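CELL WALL surface anchor family protein (Streptococcus pneumoniae, PDB 2X9Z) forms the repeating backbone subunit of the pneumococcal pilus, a surface fibre of Streptococcus pneumoniae associated with cell adhesion. Local coordinates at residues T67-D73 and K110-Y116; P3-F9 and L251-K257. The protein carries 1 engineered substitution. All coordinates share one frame; numbering follows the deposited sequence.

Contact 1 (T67-D73 and K110-Y116)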
loop_
_atom_site.group_PDB
_atom_site.type_symbol
_atom_site.label_atom_id
_atom_site.label_comp_id
_atom_site.label_asym_id
_atom_site.label_seq_id
_atom_site.Cartn_x
_atom_site.Cartn_y
_atom_site.Cartn_z
ATOM N N THR A 67 3.113 -14.684 -9.509
ATOM C CA THR A 67 1.842 -15.231 -9.030
ATOM C C THR A 67 0.653 -14.274 -9.106
ATOM O O THR A 67 -0.450 -14.641 -8.708
ATOM C CB THR A 67 1.943 -15.769 -7.575
ATOM O OG1 THR A 67 2.145 -14.688 -6.656
ATOM C CG2 THR A 67 3.085 -16.776 -7.449
ATOM N N VAL A 68 0.859 -13.056 -9.602
ATOM C CA VAL A 68 -0.225 -12.071 -9.636
ATOM C C VAL A 68 -1.205 -12.352 -10.771
ATOM O O VAL A 68 -0.801 -12.491 -11.932
ATOM C CB VAL A 68 0.305 -10.622 -9.747
ATOM C CG1 VAL A 68 -0.843 -9.630 -9.725
ATOM C CG2 VAL A 68 1.276 -10.321 -8.625
ATOM N N LYS A 69 -2.487 -12.441 -10.423
ATOM C CA LYS A 69 -3.566 -12.580 -11.396
ATOM C C LYS A 69 -4.601 -11.490 -11.142
ATOM O O LYS A 69 -4.852 -11.115 -9.997
ATOM C CB LYS A 69 -4.238 -13.951 -11.264
ATOM C CG LYS A 69 -3.295 -15.151 -11.343
ATOM C CD LYS A 69 -3.068 -15.618 -12.768
ATOM C CE LYS A 69 -2.460 -17.017 -12.808
ATOM N NZ LYS A 69 -1.116 -17.047 -12.192
ATOM N N VAL A 70 -5.188 -10.964 -12.208
ATOM C CA VAL A 70 -6.186 -9.908 -12.059
ATOM C C VAL A 70 -7.410 -10.158 -12.938
ATOM O O VAL A 70 -7.286 -10.480 -14.126
ATOM C CB VAL A 70 -5.580 -8.508 -12.341
ATOM C CG1 VAL A 70 -4.926 -8.454 -13.713
ATOM C CG2 VAL A 70 -6.636 -7.420 -12.192
ATOM N N THR A 71 -8.587 -10.010 -12.333
ATOM C CA THR A 71 -9.858 -10.212 -13.011
ATOM C C THR A 71 -10.775 -9.021 -12.765
ATOM O O THR A 71 -10.667 -8.341 -11.738
ATOM C CB THR A 71 -10.581 -11.497 -12.511
ATOM O OG1 THR A 71 -10.835 -11.390 -11.104
ATOM C CG2 THR A 71 -9.744 -12.746 -12.796
ATOM N N VAL A 72 -11.661 -8.768 -13.721
ATOM C CA VAL A 72 -12.781 -7.854 -13.520
ATOM C C VAL A 72 -14.063 -8.661 -13.689
ATOM O O VAL A 72 -14.254 -9.319 -14.709
ATOM C CB VAL A 72 -12.765 -6.700 -14.531
ATOM C CG1 VAL A 72 -13.995 -5.819 -14.340
ATOM C CG2 VAL A 72 -11.482 -5.891 -14.403
ATOM N N ASP A 73 -14.925 -8.638 -12.673
ATOM C CA ASP A 73 -16.125 -9.473 -12.640
ATOM C C ASP A 73 -15.790 -10.926 -12.988
ATOM O O ASP A 73 -16.525 -11.601 -13.705
ATOM C CB ASP A 73 -17.224 -8.909 -13.547
ATOM C CG ASP A 73 -17.824 -7.610 -13.009
ATOM O OD1 ASP A 73 -17.569 -7.250 -11.843
ATOM O OD2 ASP A 73 -18.559 -6.935 -13.751
ATOM N N LYS A 110 -18.441 -2.518 -10.616
ATOM C CA LYS A 110 -17.516 -3.497 -11.185
ATOM C C LYS A 110 -16.573 -3.974 -10.089
ATOM O O LYS A 110 -16.130 -3.185 -9.247
ATOM C CB LYS A 110 -16.707 -2.895 -12.343
ATOM C CG LYS A 110 -17.546 -2.398 -13.523
ATOM C CD LYS A 110 -18.369 -3.504 -14.178
ATOM C CE LYS A 110 -17.619 -4.153 -15.320
ATOM N NZ LYS A 110 -18.348 -5.323 -15.898
ATOM N N THR A 111 -16.273 -5.266 -10.084
ATOM C CA THR A 111 -15.428 -5.837 -9.048
ATOM C C THR A 111 -14.091 -6.272 -9.611
ATOM O O THR A 111 -14.031 -7.170 -10.454
ATOM C CB THR A 111 -16.102 -7.057 -8.414
ATOM O OG1 THR A 111 -17.350 -6.656 -7.833
ATOM C CG2 THR A 111 -15.220 -7.660 -7.339
ATOM N N VAL A 112 -13.018 -5.648 -9.132
ATOM C CA VAL A 112 -11.669 -6.045 -9.521
ATOM C C VAL A 112 -11.111 -6.952 -8.439
ATOM O O VAL A 112 -11.204 -6.626 -7.261
ATOM C CB VAL A 112 -10.727 -4.828 -9.686
ATOM C CG1 VAL A 112 -9.360 -5.283 -10.192
ATOM C CG2 VAL A 112 -11.329 -3.807 -10.638
ATOM N N LYS A 113 -10.550 -8.090 -8.833
ATOM C CA LYS A 113 -9.906 -8.981 -7.881
ATOM C C LYS A 113 -8.472 -9.258 -8.319
ATOM O O LYS A 113 -8.211 -9.627 -9.468
ATOM C CB LYS A 113 -10.684 -10.296 -7.768
ATOM C CG LYS A 113 -10.086 -11.305 -6.792
ATOM C CD LYS A 113 -11.022 -12.497 -6.641
ATOM C CE LYS A 113 -10.401 -13.628 -5.856
ATOM N NZ LYS A 113 -11.334 -14.783 -5.809
ATOM N N ILE A 114 -7.544 -9.058 -7.394
ATOM C CA ILE A 114 -6.135 -9.321 -7.632
ATOM C C ILE A 114 -5.712 -10.405 -6.653
ATOM O O ILE A 114 -5.934 -10.284 -5.445
ATOM C CB ILE A 114 -5.280 -8.067 -7.389
ATOM C CG1 ILE A 114 -5.719 -6.942 -8.327
ATOM C CG2 ILE A 114 -3.785 -8.386 -7.556
ATOM C CD1 ILE A 114 -5.109 -5.593 -7.976
ATOM N N THR A 115 -5.131 -11.483 -7.166
ATOM C CA THR A 115 -4.674 -12.570 -6.306
ATOM C C THR A 115 -3.179 -12.779 -6.488
ATOM O O THR A 115 -2.617 -12.487 -7.550
ATOM C CB THR A 115 -5.425 -13.887 -6.591
ATOM O OG1 THR A 115 -5.156 -14.316 -7.929
ATOM C CG2 THR A 115 -6.924 -13.706 -6.434
ATOM N N TYR A 116 -2.538 -13.291 -5.442
ATOM C CA TYR A 116 -1.104 -13.583 -5.470
ATOM C C TYR A 116 -0.757 -14.361 -4.213
ATOM O O TYR A 116 -1.595 -14.527 -3.331
ATOM C CB TYR A 116 -0.279 -12.293 -5.522
ATOM C CG TYR A 116 -0.353 -11.475 -4.256
ATOM C CD1 TYR A 116 0.576 -11.658 -3.229
ATOM C CD2 TYR A 116 -1.355 -10.529 -4.073
ATOM C CE1 TYR A 116 0.517 -10.915 -2.053
ATOM C CE2 TYR A 116 -1.423 -9.774 -2.903
ATOM C CZ TYR A 116 -0.486 -9.978 -1.898
ATOM O OH TYR A 116 -0.550 -9.241 -0.745
HETATM O O HOH W 1 -2.773 -15.743 -7.936
HETATM O O HOH W 2 -13.159 -9.961 -10.403
HETATM O O HOH W 3 -7.918 -12.549 -9.663
HETATM O O HOH W 4 -19.372 -7.150 -9.672
#
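The carboxylate of Asp73 meets both Lys110 and Thr111. Lys110 NZ makes a salt bridge of 2.7 Å to Asp73 OD2 from above the carboxylate plane, 39° out of it. Two bends along the Lys110 chain bring its ammonium round to the aspartate. Thr111 N donates a hydrogen bond of 3.0 Å to Asp73 OD1 on the syn side, tilted 30° out of the plane. Asp73 N bonds back to Thr111 O, so two bonds grip Asp73. A water joins Asp73 OD1 to Thr111 OG1, which also bonds Lys41. The Tyr116 ring turns away from 67-73: Phe91 meets it edge-to-face and Tyr36 lies nearly parallel to it. Tyr116 CB stays behind, 3.6 Å from Thr67 OG1, which is hydrogen-bonded to Asn64 O and Ser117 N.

Strand 69-72 runs antiparallel beside strand 110-116 in a sheet of the Cna-B-like pilin domain, and Asp73 follows at the end of the first. Lys69-Thr115 and Thr71-Lys113 are hydrogen-bonded pairs. Val70 CG2 touches Val112 CG1 and Ile114 CG1, both at 4.0 Å. These chains face the second sheet, where Trp53, Phe91 and Leu93 cover them. On the other face, waters bridge threonine hydroxyls to backbone carbonyls.

Contact 2 (P3-F9 and L251-K257)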
loop_
_atom_site.group_PDB
_atom_site.type_symbol
_atom_site.label_atom_id
_atom_site.label_comp_id
_atom_site.label_asym_id
_atom_site.label_seq_id
_atom_site.Cartn_x
_atom_site.Cartn_y
_atom_site.Cartn_z
ATOM N N PRO A 3 -15.125 4.317 -4.423
ATOM C CA PRO A 3 -14.782 2.899 -4.546
ATOM C C PRO A 3 -14.564 2.303 -3.154
ATOM O O PRO A 3 -14.365 3.050 -2.192
ATOM C CB PRO A 3 -13.486 2.920 -5.363
ATOM C CG PRO A 3 -12.884 4.274 -5.140
ATOM C CD PRO A 3 -14.004 5.213 -4.760
ATOM N N LYS A 4 -14.635 0.980 -3.049
ATOM C CA LYS A 4 -14.439 0.286 -1.778
ATOM C C LYS A 4 -13.420 -0.817 -1.974
ATOM O O LYS A 4 -13.291 -1.347 -3.071
ATOM C CB LYS A 4 -15.759 -0.311 -1.288
ATOM C CG LYS A 4 -16.845 0.728 -1.018
ATOM C CD LYS A 4 -18.094 0.091 -0.420
ATOM C CE LYS A 4 -18.690 -0.951 -1.349
ATOM N NZ LYS A 4 -19.215 -0.358 -2.606
ATOM N N ILE A 5 -12.699 -1.168 -0.915
ATOM C CA ILE A 5 -11.638 -2.164 -1.031
ATOM C C ILE A 5 -11.508 -3.015 0.220
ATOM O O ILE A 5 -11.831 -2.568 1.317
ATOM C CB ILE A 5 -10.278 -1.484 -1.330
ATOM C CG1 ILE A 5 -9.213 -2.509 -1.729
ATOM C CG2 ILE A 5 -9.822 -0.642 -0.146
ATOM C CD1 ILE A 5 -8.003 -1.875 -2.369
ATOM N N ASP A 6 -11.053 -4.246 0.036
ATOM C CA ASP A 6 -10.685 -5.081 1.160
ATOM C C ASP A 6 -9.513 -5.961 0.751
ATOM O O ASP A 6 -9.348 -6.288 -0.432
ATOM C CB ASP A 6 -11.861 -5.946 1.603
ATOM C CG ASP A 6 -11.591 -6.659 2.920
ATOM O OD1 ASP A 6 -10.893 -6.089 3.795
ATOM O OD2 ASP A 6 -12.075 -7.797 3.084
ATOM N N LYS A 7 -8.693 -6.320 1.729
ATOM C CA LYS A 7 -7.603 -7.244 1.508
ATOM C C LYS A 7 -7.666 -8.347 2.548
ATOM O O LYS A 7 -7.842 -8.080 3.736
ATOM C CB LYS A 7 -6.262 -6.535 1.616
ATOM C CG LYS A 7 -5.126 -7.492 1.422
ATOM C CD LYS A 7 -3.796 -6.859 1.624
ATOM C CE LYS A 7 -2.753 -7.882 1.274
ATOM N NZ LYS A 7 -1.458 -7.240 1.081
ATOM N N ASP A 8 -7.511 -9.590 2.110
ATOM C CA ASP A 8 -7.511 -10.701 3.052
ATOM C C ASP A 8 -6.890 -11.925 2.392
ATOM O O ASP A 8 -6.411 -11.861 1.258
ATOM C CB ASP A 8 -8.951 -10.996 3.507
ATOM C CG ASP A 8 -9.034 -11.520 4.939
ATOM O OD1 ASP A 8 -8.078 -12.167 5.421
ATOM O OD2 ASP A 8 -10.076 -11.277 5.587
ATOM N N PHE A 9 -6.891 -13.034 3.111
ATOM C CA PHE A 9 -6.446 -14.289 2.526
ATOM C C PHE A 9 -7.455 -14.770 1.488
ATOM O O PHE A 9 -8.591 -14.291 1.444
ATOM C CB PHE A 9 -6.236 -15.326 3.627
ATOM C CG PHE A 9 -5.285 -14.869 4.692
ATOM C CD1 PHE A 9 -5.713 -14.670 5.998
ATOM C CD2 PHE A 9 -3.963 -14.600 4.376
ATOM C CE1 PHE A 9 -4.831 -14.222 6.967
ATOM C CE2 PHE A 9 -3.077 -14.163 5.347
ATOM C CZ PHE A 9 -3.517 -13.971 6.647
ATOM N N LEU A 251 -7.599 4.714 -1.125
ATOM C CA LEU A 251 -8.146 3.688 -0.241
ATOM C C LEU A 251 -7.010 2.903 0.396
ATOM O O LEU A 251 -5.970 2.679 -0.221
ATOM C CB LEU A 251 -9.044 2.724 -1.012
ATOM C CG LEU A 251 -10.139 3.320 -1.898
ATOM C CD1 LEU A 251 -11.018 2.199 -2.408
ATOM C CD2 LEU A 251 -10.960 4.338 -1.123
ATOM N N ASP A 252 -7.232 2.467 1.629
ATOM C CA ASP A 252 -6.226 1.783 2.423
ATOM C C ASP A 252 -6.962 0.712 3.233
ATOM O O ASP A 252 -7.507 1.005 4.293
ATOM C CB ASP A 252 -5.570 2.819 3.345
ATOM C CG ASP A 252 -4.329 2.302 4.053
ATOM O OD1 ASP A 252 -3.880 1.169 3.776
ATOM O OD2 ASP A 252 -3.799 3.051 4.903
ATOM N N PRO A 253 -7.023 -0.524 2.717
ATOM C CA PRO A 253 -7.803 -1.587 3.361
ATOM C C PRO A 253 -7.198 -2.028 4.691
ATOM O O PRO A 253 -5.995 -1.891 4.918
ATOM C CB PRO A 253 -7.716 -2.745 2.355
ATOM C CG PRO A 253 -6.471 -2.488 1.591
ATOM C CD PRO A 253 -6.332 -0.999 1.505
ATOM N N THR A 254 -8.034 -2.560 5.571
ATOM C CA THR A 254 -7.519 -3.236 6.755
ATOM C C THR A 254 -6.745 -4.463 6.287
ATOM O O THR A 254 -7.037 -5.024 5.227
ATOM C CB THR A 254 -8.631 -3.631 7.741
ATOM O OG1 THR A 254 -9.627 -4.398 7.055
ATOM C CG2 THR A 254 -9.269 -2.382 8.350
ATOM N N GLU A 255 -5.758 -4.862 7.079
ATOM C CA GLU A 255 -4.725 -5.783 6.636
ATOM C C GLU A 255 -4.761 -7.083 7.438
ATOM O O GLU A 255 -4.925 -7.071 8.657
ATOM C CB GLU A 255 -3.354 -5.100 6.768
ATOM C CG GLU A 255 -3.296 -3.721 6.075
ATOM C CD GLU A 255 -2.108 -2.847 6.502
ATOM O OE1 GLU A 255 -1.880 -1.796 5.857
ATOM O OE2 GLU A 255 -1.400 -3.197 7.470
ATOM N N PRO A 256 -4.623 -8.218 6.750
ATOM C CA PRO A 256 -4.539 -9.512 7.431
ATOM C C PRO A 256 -3.144 -9.701 8.000
ATOM O O PRO A 256 -2.218 -8.993 7.610
ATOM C CB PRO A 256 -4.779 -10.505 6.290
ATOM C CG PRO A 256 -4.169 -9.829 5.100
ATOM C CD PRO A 256 -4.419 -8.340 5.295
ATOM N N LYS A 257 -3.000 -10.637 8.926
ATOM C CA LYS A 257 -1.702 -10.919 9.535
ATOM C C LYS A 257 -1.443 -12.410 9.622
ATOM O O LYS A 257 -2.378 -13.213 9.718
ATOM C CB LYS A 257 -1.613 -10.319 10.943
ATOM C CG LYS A 257 -1.663 -8.801 10.980
ATOM C CD LYS A 257 -1.665 -8.303 12.410
ATOM C CE LYS A 257 -1.733 -6.792 12.456
ATOM N NZ LYS A 257 -2.809 -6.281 11.564
HETATM O O HOH W 5 -10.793 -3.146 4.122
#
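This contact lies beside an isopeptide cross-link of the kind known from Gram-positive pilins: Lys7 NZ is bonded covalently to Asn132 CG. It is also hydrogen-bonded to Asp55 OD1. Strand 4-9 is an outermost strand of its sheet, and the loop 251-257 runs alongside in nearly the same direction, 11° apart. No direct hydrogen bond joins the two segments. Leu251, Pro253 and Pro256 carry most of the contact from the loop side.

Leu251 CD1 lies 3.9 Å from Pro3 CG, and Leu251 CB is 3.6 Å from Ile5 CG2. Ile5 CG2 sits between its own backbone N and carbonyl carbon, and this turns it to the loop. It also meets Pro253 CD at 3.9 Å. Lys7 runs out fully extended. Its side chain crosses that of Pro256 at about a right angle, with Lys7 CD 4.0 Å from Pro256 CD. Pro256 CB sits over one face of the Phe9 ring in a CH-pi contact, 4.0 Å from the centroid. Lys257 O lies at the ring edge, 3.4 Å from Phe9 CZ.

One water donates to Ile5 O and Asp6 OD1 and accepts from Thr254 N. Lys22 NZ forms a salt bridge to Asp6 OD1 and a hydrogen bond to Thr254 OG1; Asp6 OD2 accepts from Asn14 N. Pro253 CB packs 3.8 Å from Lys7 N, which is buried with no hydrogen-bond partner. Apolar contacts thus carry the join, with polar links made through water and Lys22.

Both contacts reach the same five-stranded sheet, but in different ways. Contact 1 joins two of its strands directly through backbone bonds, while contact 2 packs an irregular loop along the outermost strand 4-9. That loop also bonds into the other sheet, through Leu251 with Phe136 and Lys257 with Val26, so contact 2 lies between sheets. Each is partly buried. Contact 1 is the more peripheral, about 16 Å from the chain centre to its own centre, against about 10 Å for contact 2. Contact 1 has one apolar face and one watered face. Contact 2 rests mainly on apolar packing of proline, leucine, isoleucine and phenylalanine. The two meet where Tyr116 OH lies 2.9 Å from Lys7 NZ, a probable hydrogen bond.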